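Side-chain contacts in phosphoglycerate oxidoreductase (Rhizobium etli, PDB 4HY3), which probably acts as an NAD(P)H-dependent hydroxypyruvate or glyoxylate reductase of the D-2-hydroxyacid dehydrogenase family, binding its nucleotide in a Rossmann-fold domain: residues Arg201-Asp206 with Thr229-Ile234; Ala190-Leu195 with Asn217-Ala222; Glu64-Leu69 with Ala92-Leu97; Met111-Leu116 with Ile121-Thr126. All coordinates share one frame; numbering follows the deposited sequence.

Contact 1: residues Arg201-Asp206 with Thr229-Ile234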
# COMPACT_ATOMS: atom_id res chain seq x y z
N ARG A 201 -14.74 -1.67 3.37
CA ARG A 201 -14.81 -1.34 4.80
C ARG A 201 -14.76 -2.57 5.75
O ARG A 201 -15.63 -3.49 5.70
CB ARG A 201 -16.02 -0.46 5.08
CG ARG A 201 -16.27 -0.12 6.54
CD ARG A 201 -16.78 1.29 6.60
NE ARG A 201 -17.57 1.56 7.80
CZ ARG A 201 -17.39 2.61 8.59
NH1 ARG A 201 -16.44 3.51 8.33
NH2 ARG A 201 -18.17 2.77 9.65
N ILE A 202 -13.75 -2.58 6.62
CA ILE A 202 -13.46 -3.79 7.37
C ILE A 202 -13.62 -3.66 8.89
O ILE A 202 -12.77 -3.05 9.59
CB ILE A 202 -12.07 -4.37 7.00
CG1 ILE A 202 -12.01 -4.64 5.49
CG2 ILE A 202 -11.81 -5.65 7.78
CD1 ILE A 202 -10.63 -4.86 4.95
N ARG A 203 -14.71 -4.27 9.38
CA ARG A 203 -15.08 -4.29 10.81
C ARG A 203 -14.63 -5.57 11.43
O ARG A 203 -14.92 -6.65 10.92
CB ARG A 203 -16.60 -4.20 10.99
CG ARG A 203 -17.16 -2.79 10.90
CD ARG A 203 -18.62 -2.77 11.28
NE ARG A 203 -19.33 -1.64 10.69
CZ ARG A 203 -19.92 -1.68 9.50
NH1 ARG A 203 -19.86 -2.79 8.77
NH2 ARG A 203 -20.57 -0.61 9.05
N VAL A 204 -13.94 -5.45 12.55
CA VAL A 204 -13.34 -6.60 13.20
C VAL A 204 -13.79 -6.69 14.65
O VAL A 204 -13.73 -5.71 15.38
CB VAL A 204 -11.78 -6.55 13.14
CG1 VAL A 204 -11.14 -7.58 14.06
CG2 VAL A 204 -11.30 -6.77 11.71
N PHE A 205 -14.21 -7.87 15.06
CA PHE A 205 -14.48 -8.09 16.45
C PHE A 205 -13.40 -8.97 17.07
O PHE A 205 -13.10 -10.06 16.57
CB PHE A 205 -15.88 -8.68 16.65
CG PHE A 205 -16.11 -9.24 18.01
CD1 PHE A 205 -16.30 -8.40 19.09
CD2 PHE A 205 -16.10 -10.62 18.21
CE1 PHE A 205 -16.49 -8.92 20.37
CE2 PHE A 205 -16.28 -11.15 19.48
CZ PHE A 205 -16.49 -10.30 20.57
N ASP A 206 -12.82 -8.49 18.17
CA ASP A 206 -11.77 -9.22 18.87
C ASP A 206 -11.66 -8.77 20.35
O ASP A 206 -11.43 -7.60 20.64
CB ASP A 206 -10.44 -9.07 18.14
CG ASP A 206 -9.39 -10.09 18.59
OD1 ASP A 206 -9.60 -11.31 18.44
OD2 ASP A 206 -8.32 -9.65 19.05
N THR A 229 -24.07 -7.58 11.63
CA THR A 229 -25.30 -6.93 11.20
C THR A 229 -25.15 -5.96 10.05
O THR A 229 -25.90 -6.04 9.08
CB THR A 229 -26.04 -6.32 12.42
OG1 THR A 229 -27.12 -7.20 12.78
CG2 THR A 229 -26.56 -4.89 12.17
N LYS A 230 -24.18 -5.06 10.16
CA LYS A 230 -23.90 -4.05 9.13
C LYS A 230 -22.88 -4.55 8.10
O LYS A 230 -22.02 -3.79 7.66
CB LYS A 230 -23.35 -2.80 9.81
CG LYS A 230 -23.93 -2.63 11.20
CD LYS A 230 -23.66 -1.27 11.82
CE LYS A 230 -24.76 -0.99 12.82
NZ LYS A 230 -24.22 -0.33 14.03
N SER A 231 -22.98 -5.83 7.73
CA SER A 231 -21.94 -6.44 6.89
C SER A 231 -22.45 -7.31 5.72
O SER A 231 -23.40 -8.09 5.87
CB SER A 231 -20.92 -7.21 7.74
OG SER A 231 -19.90 -6.37 8.24
N ASP A 232 -21.82 -7.14 4.56
CA ASP A 232 -22.15 -7.92 3.39
C ASP A 232 -21.32 -9.19 3.33
O ASP A 232 -21.79 -10.22 2.82
CB ASP A 232 -21.95 -7.10 2.13
CG ASP A 232 -22.88 -5.90 2.06
OD1 ASP A 232 -24.12 -6.09 2.01
OD2 ASP A 232 -22.34 -4.77 2.05
N PHE A 233 -20.09 -9.12 3.84
CA PHE A 233 -19.27 -10.30 3.95
C PHE A 233 -18.71 -10.48 5.34
O PHE A 233 -18.01 -9.60 5.86
CB PHE A 233 -18.14 -10.26 2.95
CG PHE A 233 -18.58 -10.07 1.53
CD1 PHE A 233 -18.95 -11.16 0.76
CD2 PHE A 233 -18.60 -8.81 0.96
CE1 PHE A 233 -19.36 -10.99 -0.54
CE2 PHE A 233 -18.99 -8.64 -0.35
CZ PHE A 233 -19.37 -9.74 -1.11
N ILE A 234 -19.03 -11.63 5.92
CA ILE A 234 -18.64 -11.97 7.28
C ILE A 234 -17.80 -13.22 7.21
O ILE A 234 -18.26 -14.25 6.70
CB ILE A 234 -19.88 -12.26 8.17
CG1 ILE A 234 -20.81 -11.04 8.20
CG2 ILE A 234 -19.50 -12.70 9.58
CD1 ILE A 234 -22.26 -11.45 8.20
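Arg-203 reaches from strand 201-205 to the turn that leads from helix 224-229 into strand 233-236, and it meets Lys-230 there in two ways. Its NH1 lies 2.6 Å from the backbone O of Lys-230. The N-H...O angle of 119° marks this hydrogen bond as weak, because the N-H points well aside from the acceptor. Over one face of the guanidinium sits Lys-230 CB, 3.4 Å above the plane and displaced toward the rim; CB is 3.6 Å from Arg-203 CZ. The first torsion of Arg-203 (chi1 -81°) sets CG beside the backbone N, and the chain then runs extended from CG to NE, which carries the guanidinium across to the turn. The two long side chains cross at about a right angle; Lys-230 touches with CB, while its amine turns away to a salt bridge with Asp-226. Ser-231 adds a looser approach: its OG lies near the guanidinium plane, 3.6 Å from Arg-203 NH1, too far to count as a bond. The Arg-203 side chain also packs on Val-227 of helix 224-229, and Glu-178 forms a long, weak ion pair with its NH1. A leucine in place of Arg-203 would probably deprive the Lys-230 carbonyl of this donor and uncover Lys-230 CB. Arg-203 NE and Lys-230 NZ stay 6.1 Å apart, and carboxylates lie near both residues; the geometry therefore implies that the two cations meet through a carbonyl and a methylene, with their like charges probably offset by Glu-178 and Asp-226.

Contact 2: residues Ala190-Leu195 with Asn217-Ala222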
# COMPACT_ATOMS: atom_id res chain seq x y z
N ALA A 190 -3.91 -12.12 7.63
CA ALA A 190 -3.60 -12.61 6.29
C ALA A 190 -4.71 -12.15 5.37
O ALA A 190 -4.48 -11.81 4.20
CB ALA A 190 -3.47 -14.13 6.27
N LEU A 191 -5.92 -12.13 5.94
CA LEU A 191 -7.13 -11.79 5.24
C LEU A 191 -7.11 -10.29 4.96
O LEU A 191 -7.27 -9.85 3.82
CB LEU A 191 -8.31 -12.18 6.10
CG LEU A 191 -9.71 -12.35 5.53
CD1 LEU A 191 -9.80 -12.62 4.05
CD2 LEU A 191 -10.36 -13.51 6.27
N ARG A 192 -6.84 -9.51 6.00
CA ARG A 192 -6.71 -8.08 5.79
C ARG A 192 -5.73 -7.81 4.67
O ARG A 192 -5.90 -6.87 3.91
CB ARG A 192 -6.29 -7.36 7.07
CG ARG A 192 -5.94 -5.89 6.92
CD ARG A 192 -6.98 -5.10 6.13
NE ARG A 192 -6.58 -3.69 6.01
CZ ARG A 192 -5.84 -3.17 5.03
NH1 ARG A 192 -5.39 -3.91 4.03
NH2 ARG A 192 -5.55 -1.89 5.07
N ARG A 193 -4.71 -8.65 4.53
CA ARG A 193 -3.73 -8.40 3.49
C ARG A 193 -4.28 -8.66 2.08
O ARG A 193 -4.19 -7.81 1.20
CB ARG A 193 -2.44 -9.18 3.72
CG ARG A 193 -1.33 -8.77 2.76
CD ARG A 193 0.04 -9.18 3.27
NE ARG A 193 0.10 -10.63 3.47
CZ ARG A 193 -0.01 -11.24 4.65
NH1 ARG A 193 -0.13 -10.53 5.75
NH2 ARG A 193 0.02 -12.57 4.73
N VAL A 194 -4.89 -9.83 1.89
CA VAL A 194 -5.43 -10.13 0.57
C VAL A 194 -6.54 -9.14 0.20
O VAL A 194 -6.68 -8.77 -0.96
CB VAL A 194 -5.80 -11.62 0.36
CG1 VAL A 194 -4.56 -12.45 0.54
CG2 VAL A 194 -6.85 -12.11 1.34
N LEU A 195 -7.26 -8.65 1.19
CA LEU A 195 -8.33 -7.70 0.94
C LEU A 195 -7.83 -6.28 0.67
O LEU A 195 -8.59 -5.44 0.21
CB LEU A 195 -9.38 -7.73 2.07
CG LEU A 195 -10.15 -9.05 2.27
CD1 LEU A 195 -10.75 -9.17 3.66
CD2 LEU A 195 -11.23 -9.22 1.22
N ASN A 217 -3.60 -2.13 12.25
CA ASN A 217 -3.62 -3.24 11.30
C ASN A 217 -4.55 -2.93 10.13
O ASN A 217 -4.93 -3.83 9.39
CB ASN A 217 -4.13 -4.49 12.01
CG ASN A 217 -3.00 -5.35 12.54
OD1 ASN A 217 -2.68 -6.39 11.96
ND2 ASN A 217 -2.39 -4.93 13.64
N GLY A 218 -4.95 -1.67 10.00
CA GLY A 218 -5.96 -1.28 9.03
C GLY A 218 -7.37 -1.84 9.21
O GLY A 218 -8.01 -2.21 8.24
N VAL A 219 -7.89 -1.90 10.43
CA VAL A 219 -9.29 -2.32 10.56
C VAL A 219 -10.06 -1.51 11.59
O VAL A 219 -9.45 -0.83 12.44
CB VAL A 219 -9.48 -3.85 10.85
CG1 VAL A 219 -8.97 -4.71 9.71
CG2 VAL A 219 -8.83 -4.25 12.16
N GLU A 220 -11.39 -1.62 11.53
CA GLU A 220 -12.29 -0.94 12.44
C GLU A 220 -12.79 -1.86 13.56
O GLU A 220 -13.66 -2.72 13.33
CB GLU A 220 -13.46 -0.39 11.63
CG GLU A 220 -14.40 0.53 12.39
CD GLU A 220 -15.46 1.10 11.47
OE1 GLU A 220 -15.14 1.36 10.29
OE2 GLU A 220 -16.61 1.28 11.93
N PRO A 221 -12.25 -1.69 14.79
CA PRO A 221 -12.64 -2.47 15.96
C PRO A 221 -14.11 -2.28 16.18
O PRO A 221 -14.58 -1.15 16.12
CB PRO A 221 -11.88 -1.81 17.11
CG PRO A 221 -11.39 -0.50 16.59
CD PRO A 221 -11.24 -0.67 15.11
N ALA A 222 -14.84 -3.36 16.42
CA ALA A 222 -16.29 -3.28 16.41
C ALA A 222 -17.00 -4.34 17.27
O ALA A 222 -16.41 -5.34 17.69
CB ALA A 222 -16.81 -3.30 14.97
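This is a helix-to-loop contact in the Rossmann-type domain: Arg-192 of helix 186-195 hydrogen-bonds to the carbonyl of Gly-218, just beyond the end of helix 211-216. Arg-192 NE stands 3.0 Å from Gly-218 O, and the N-H...O angle of 162° shows a nearly straight bond. The oxygen lies in the guanidinium plane, whereas the donor is tilted 34° from the plane of the carbonyl. A bend at chi2 (49°) turns the arginine chain along the loop, bringing its CG to 3.4 Å from Asn-217 O and its CD to 4.1 Å from Val-219 CG1. Gly-218, with positive phi, is the C-prime residue of a Schellman motif, Val-219 N bonding to Leu-214 O and Gly-218 N to Glu-215 O. A side chain at Gly-218 would point at the arginine. Replacing Arg-192 by methionine would remove the NE donor and is likely to leave the Gly-218 carbonyl without this partner. Beyond the bond, Arg-192 packs on Ile-202 of strand 201-205, which Val-219 also touches; the contact thus joins helix 186-195 to the run from helix 211-216 into strand 220-221, with strand 201-205 alongside.

Contact 3: residues Glu64-Leu69 with Ala92-Leu97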
# COMPACT_ATOMS: atom_id res chain seq x y z
N GLU A 64 8.09 -40.93 22.10
CA GLU A 64 7.70 -41.61 23.37
C GLU A 64 8.86 -41.96 24.30
O GLU A 64 8.63 -42.27 25.47
CB GLU A 64 6.85 -42.88 23.15
CG GLU A 64 5.56 -42.77 22.34
CD GLU A 64 4.66 -41.58 22.67
OE1 GLU A 64 4.89 -40.88 23.68
OE2 GLU A 64 3.71 -41.37 21.87
N ASN A 65 10.10 -41.91 23.80
CA ASN A 65 11.26 -42.23 24.63
C ASN A 65 12.45 -41.25 24.49
O ASN A 65 13.55 -41.65 24.12
CB ASN A 65 11.69 -43.68 24.35
CG ASN A 65 12.90 -44.12 25.18
OD1 ASN A 65 13.82 -44.79 24.67
ND2 ASN A 65 12.90 -43.75 26.47
N ILE A 66 12.25 -39.97 24.81
CA ILE A 66 13.36 -39.00 24.74
C ILE A 66 14.38 -39.38 25.78
O ILE A 66 15.60 -39.35 25.52
CB ILE A 66 12.94 -37.52 24.95
CG1 ILE A 66 12.25 -36.94 23.72
CG2 ILE A 66 14.15 -36.63 25.17
CD1 ILE A 66 12.85 -37.36 22.40
N ALA A 67 13.88 -39.75 26.96
CA ALA A 67 14.76 -40.07 28.08
C ALA A 67 15.75 -41.15 27.69
O ALA A 67 16.82 -41.24 28.28
CB ALA A 67 13.93 -40.50 29.28
N GLY A 68 15.40 -41.93 26.66
CA GLY A 68 16.18 -43.08 26.24
C GLY A 68 17.46 -42.73 25.54
O GLY A 68 18.35 -43.57 25.41
N LEU A 69 17.57 -41.49 25.06
CA LEU A 69 18.73 -41.04 24.29
C LEU A 69 20.05 -41.13 25.06
O LEU A 69 20.09 -41.34 26.28
CB LEU A 69 18.51 -39.57 23.89
CG LEU A 69 17.98 -39.17 22.51
CD1 LEU A 69 17.54 -40.35 21.68
CD2 LEU A 69 16.87 -38.14 22.64
N ALA A 92 15.96 -32.32 33.45
CA ALA A 92 17.03 -31.92 34.35
C ALA A 92 18.31 -32.42 33.77
O ALA A 92 19.39 -31.97 34.16
CB ALA A 92 16.82 -32.50 35.75
N ARG A 93 18.19 -33.34 32.81
CA ARG A 93 19.37 -33.89 32.16
C ARG A 93 19.87 -33.04 30.99
O ARG A 93 20.94 -33.32 30.42
CB ARG A 93 19.12 -35.34 31.72
CG ARG A 93 19.12 -36.33 32.88
CD ARG A 93 19.65 -37.68 32.47
NE ARG A 93 18.59 -38.53 31.93
CZ ARG A 93 18.77 -39.47 31.00
NH1 ARG A 93 19.98 -39.70 30.48
NH2 ARG A 93 17.73 -40.19 30.59
N MSE A 94 19.12 -31.99 30.65
CA MSE A 94 19.38 -31.23 29.43
C MSE A 94 19.79 -29.81 29.73
O MSE A 94 19.03 -28.88 29.50
CB MSE A 94 18.15 -31.25 28.54
CG MSE A 94 17.95 -32.63 27.94
SE MSE A 94 16.33 -32.64 26.80
CE MSE A 94 15.11 -33.50 28.04
N PRO A 95 21.02 -29.63 30.21
CA PRO A 95 21.50 -28.32 30.65
C PRO A 95 21.73 -27.28 29.54
O PRO A 95 21.90 -26.11 29.81
CB PRO A 95 22.84 -28.65 31.33
CG PRO A 95 22.83 -30.15 31.49
CD PRO A 95 22.06 -30.65 30.33
N ALA A 96 21.77 -27.70 28.28
CA ALA A 96 21.97 -26.72 27.23
C ALA A 96 20.70 -26.41 26.46
O ALA A 96 20.70 -25.54 25.60
CB ALA A 96 23.08 -27.19 26.29
N LEU A 97 19.62 -27.13 26.76
CA LEU A 97 18.35 -26.96 26.02
C LEU A 97 17.99 -25.48 25.97
O LEU A 97 17.94 -24.80 26.99
CB LEU A 97 17.21 -27.83 26.60
CG LEU A 97 15.91 -27.92 25.79
CD1 LEU A 97 16.12 -28.43 24.38
CD2 LEU A 97 14.81 -28.73 26.49
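The closest pair of CA atoms, Ala-67 and Arg-93, is 8.7 Å apart, where a turn with helical phi/psi at 66-68 faces the loop that enters a type I beta turn at Met-94 to Leu-97. Side chains span this gap, and Arg-93 does so with its guanidinium. Its NH2 lies 2.7 Å from the backbone O of Ala-67, but the N-H...O angle is 129°, so the hydrogen bond is weak. The oxygen approaches the edge of the guanidinium, near its plane. The same NH2 is 4.0 Å from Ala-67 CB, which extends the contact to the methyl group. Arg-93 gets there by a folded route: chi1 sets CG beside the backbone N, and the chain bends at chi2 and again at chi3 (-88°). Its stronger polar partner is Asp-71, in a salt bridge to NH1, so the two terminal nitrogens of one guanidinium serve the 64-69 turn and the residues just after it. The sheet beside these loops has strand order 2-1-3-4-5 in its parallel part, consistent with the flavodoxin-like substrate-binding domain of D-2-hydroxyacid dehydrogenases. The segments belong to connections of that sheet: 64-69 leads from strand 57-60 to helix 73-76, and the loop 92-97 from helix 88-91 to strand 99-101. On the buried side of the contact the selenomethionine Met-94 sends its terminal CE to 4.4 Å from Ile-66 CG2. This apolar touch is loose, and Leu-74 of helix 73-76 and Leu-86 each pack against both Ile-66 and Met-94.

Contact 4: residues Met111-Leu116 with Ile121-Thr126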
# COMPACT_ATOMS: atom_id res chain seq x y z
N MSE A 111 4.68 -31.58 29.23
CA MSE A 111 5.95 -31.42 29.94
C MSE A 111 5.85 -30.29 30.91
O MSE A 111 5.04 -29.38 30.70
CB MSE A 111 7.04 -31.07 28.93
CG MSE A 111 6.60 -29.96 27.98
SE MSE A 111 7.99 -29.67 26.61
CE MSE A 111 6.79 -29.34 25.06
N PRO A 112 6.67 -30.31 31.98
CA PRO A 112 6.67 -29.26 32.99
C PRO A 112 7.00 -27.86 32.43
O PRO A 112 8.15 -27.40 32.50
CB PRO A 112 7.76 -29.74 33.97
CG PRO A 112 8.64 -30.62 33.17
CD PRO A 112 7.66 -31.35 32.30
N TYR A 113 5.99 -27.19 31.90
CA TYR A 113 6.18 -25.85 31.38
C TYR A 113 6.73 -24.88 32.42
O TYR A 113 7.50 -24.01 32.07
CB TYR A 113 4.88 -25.29 30.83
CG TYR A 113 4.49 -25.87 29.50
CD1 TYR A 113 5.03 -25.38 28.32
CD2 TYR A 113 3.54 -26.89 29.42
CE1 TYR A 113 4.64 -25.89 27.09
CE2 TYR A 113 3.16 -27.42 28.20
CZ TYR A 113 3.71 -26.92 27.03
OH TYR A 113 3.32 -27.44 25.82
N GLU A 114 6.33 -25.03 33.68
CA GLU A 114 6.81 -24.16 34.75
C GLU A 114 8.35 -24.11 34.81
O GLU A 114 8.96 -23.03 34.81
CB GLU A 114 6.15 -24.52 36.10
CG GLU A 114 6.42 -25.93 36.61
CD GLU A 114 5.50 -27.00 36.00
OE1 GLU A 114 4.65 -26.66 35.14
OE2 GLU A 114 5.64 -28.19 36.39
N VAL A 115 8.98 -25.28 34.79
CA VAL A 115 10.45 -25.36 34.79
C VAL A 115 11.06 -24.82 33.50
O VAL A 115 12.11 -24.18 33.53
CB VAL A 115 10.96 -26.77 35.17
CG1 VAL A 115 9.81 -27.78 35.18
CG2 VAL A 115 12.13 -27.24 34.30
N LEU A 116 10.39 -25.04 32.38
CA LEU A 116 10.81 -24.37 31.16
C LEU A 116 10.11 -23.09 31.27
O LEU A 116 9.02 -22.96 30.71
CB LEU A 116 10.26 -25.00 29.88
CG LEU A 116 10.05 -26.46 29.58
CD1 LEU A 116 8.92 -26.44 28.59
CD2 LEU A 116 11.31 -27.07 29.00
N ILE A 121 13.51 -21.25 28.82
CA ILE A 121 13.45 -22.13 27.67
C ILE A 121 12.20 -21.76 26.90
O ILE A 121 11.10 -21.94 27.41
CB ILE A 121 13.37 -23.62 28.09
CG1 ILE A 121 14.55 -24.03 28.95
CG2 ILE A 121 13.35 -24.56 26.90
CD1 ILE A 121 15.87 -23.47 28.50
N HIS A 122 12.38 -21.24 25.68
CA HIS A 122 11.29 -20.83 24.82
C HIS A 122 10.63 -21.99 24.15
O HIS A 122 11.27 -22.96 23.78
CB HIS A 122 11.75 -19.80 23.77
CG HIS A 122 12.57 -18.65 24.34
ND1 HIS A 122 13.82 -18.36 23.91
CD2 HIS A 122 12.29 -17.75 25.36
CE1 HIS A 122 14.31 -17.31 24.60
NE2 HIS A 122 13.38 -16.94 25.49
N VAL A 123 9.31 -21.91 24.02
CA VAL A 123 8.54 -22.89 23.29
C VAL A 123 7.92 -22.10 22.19
O VAL A 123 7.22 -21.11 22.46
CB VAL A 123 7.40 -23.49 24.11
CG1 VAL A 123 6.60 -24.43 23.22
CG2 VAL A 123 7.91 -24.20 25.37
N VAL A 124 8.15 -22.53 20.96
CA VAL A 124 7.78 -21.75 19.81
C VAL A 124 6.89 -22.64 18.93
O VAL A 124 6.98 -23.87 19.02
CB VAL A 124 9.06 -21.22 19.12
CG1 VAL A 124 9.39 -21.97 17.85
CG2 VAL A 124 8.95 -19.74 18.84
N THR A 125 6.01 -22.03 18.14
CA THR A 125 5.05 -22.77 17.30
C THR A 125 5.02 -22.16 15.94
O THR A 125 5.42 -21.02 15.74
CB THR A 125 3.59 -22.73 17.83
OG1 THR A 125 3.29 -21.40 18.23
CG2 THR A 125 3.38 -23.70 19.00
N THR A 126 4.48 -22.90 15.01
CA THR A 126 4.71 -22.60 13.63
C THR A 126 3.40 -22.55 12.90
O THR A 126 3.39 -22.59 11.66
CB THR A 126 5.56 -23.73 13.03
OG1 THR A 126 4.92 -24.99 13.30
CG2 THR A 126 6.96 -23.71 13.65
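Tyr-113 OH is hydrogen-bonded to the backbone O of Leu-108, which anchors the far end of a ring whose edge meets Val-123. Across the contact itself the evidence is apolar. The ring carbon Tyr-113 CE1 lies 4.1 Å from Val-123 CG2, a methyl near the ring plane, while CG of the selenomethionine Met-111 sits over one face of the same ring. Val-123 chi1 (176°) places CG2 beside its backbone N, and there this one methyl touches two partners, the second being Leu-116 CD1 at 4.1 Å. Both partners cross the valine at about a right angle. Leu-116 also packs on Ile-121: Leu-116 CB is 3.8 Å from Ile-121 CB, and Leu-116 CD2 comes to 3.9 Å from Ile-121 CG2. Each leucine branch thus has its own target, CD1 the valine and CD2 the isoleucine. The contact lies within a beta-alpha-beta unit, setting short helix 115-118 and the residues leading into it against strand 122-125. That strand runs parallel to 99-101, bonded through His-122 and Val-124 to Ile-100, and antiparallel to 347-348 on its other side, while Leu-91 of helix 88-91 packs against Leu-116.

Along the chain contact 3 closes first, then contact 4, and only afterwards do contacts 1 and 2 open, their segments alternating. The four fall into two pairs. Contacts 3 and 4, with centres 14 Å apart, touch through Leu-97 and Ile-121; both belong to the domain of the mixed sheet, built mostly from the N-terminal part of the chain. Contacts 1 and 2, with centres 10 Å apart, share the parallel Rossmann-type sheet, where neighbouring strands 201-205 and 220-221 are linked by probable backbone hydrogen bonds. Between the pairs the centres lie 31 to 48 Å apart. This separation fits the family's two-domain architecture, with nucleotide binding probably carried mainly by the domain that holds contacts 1 and 2.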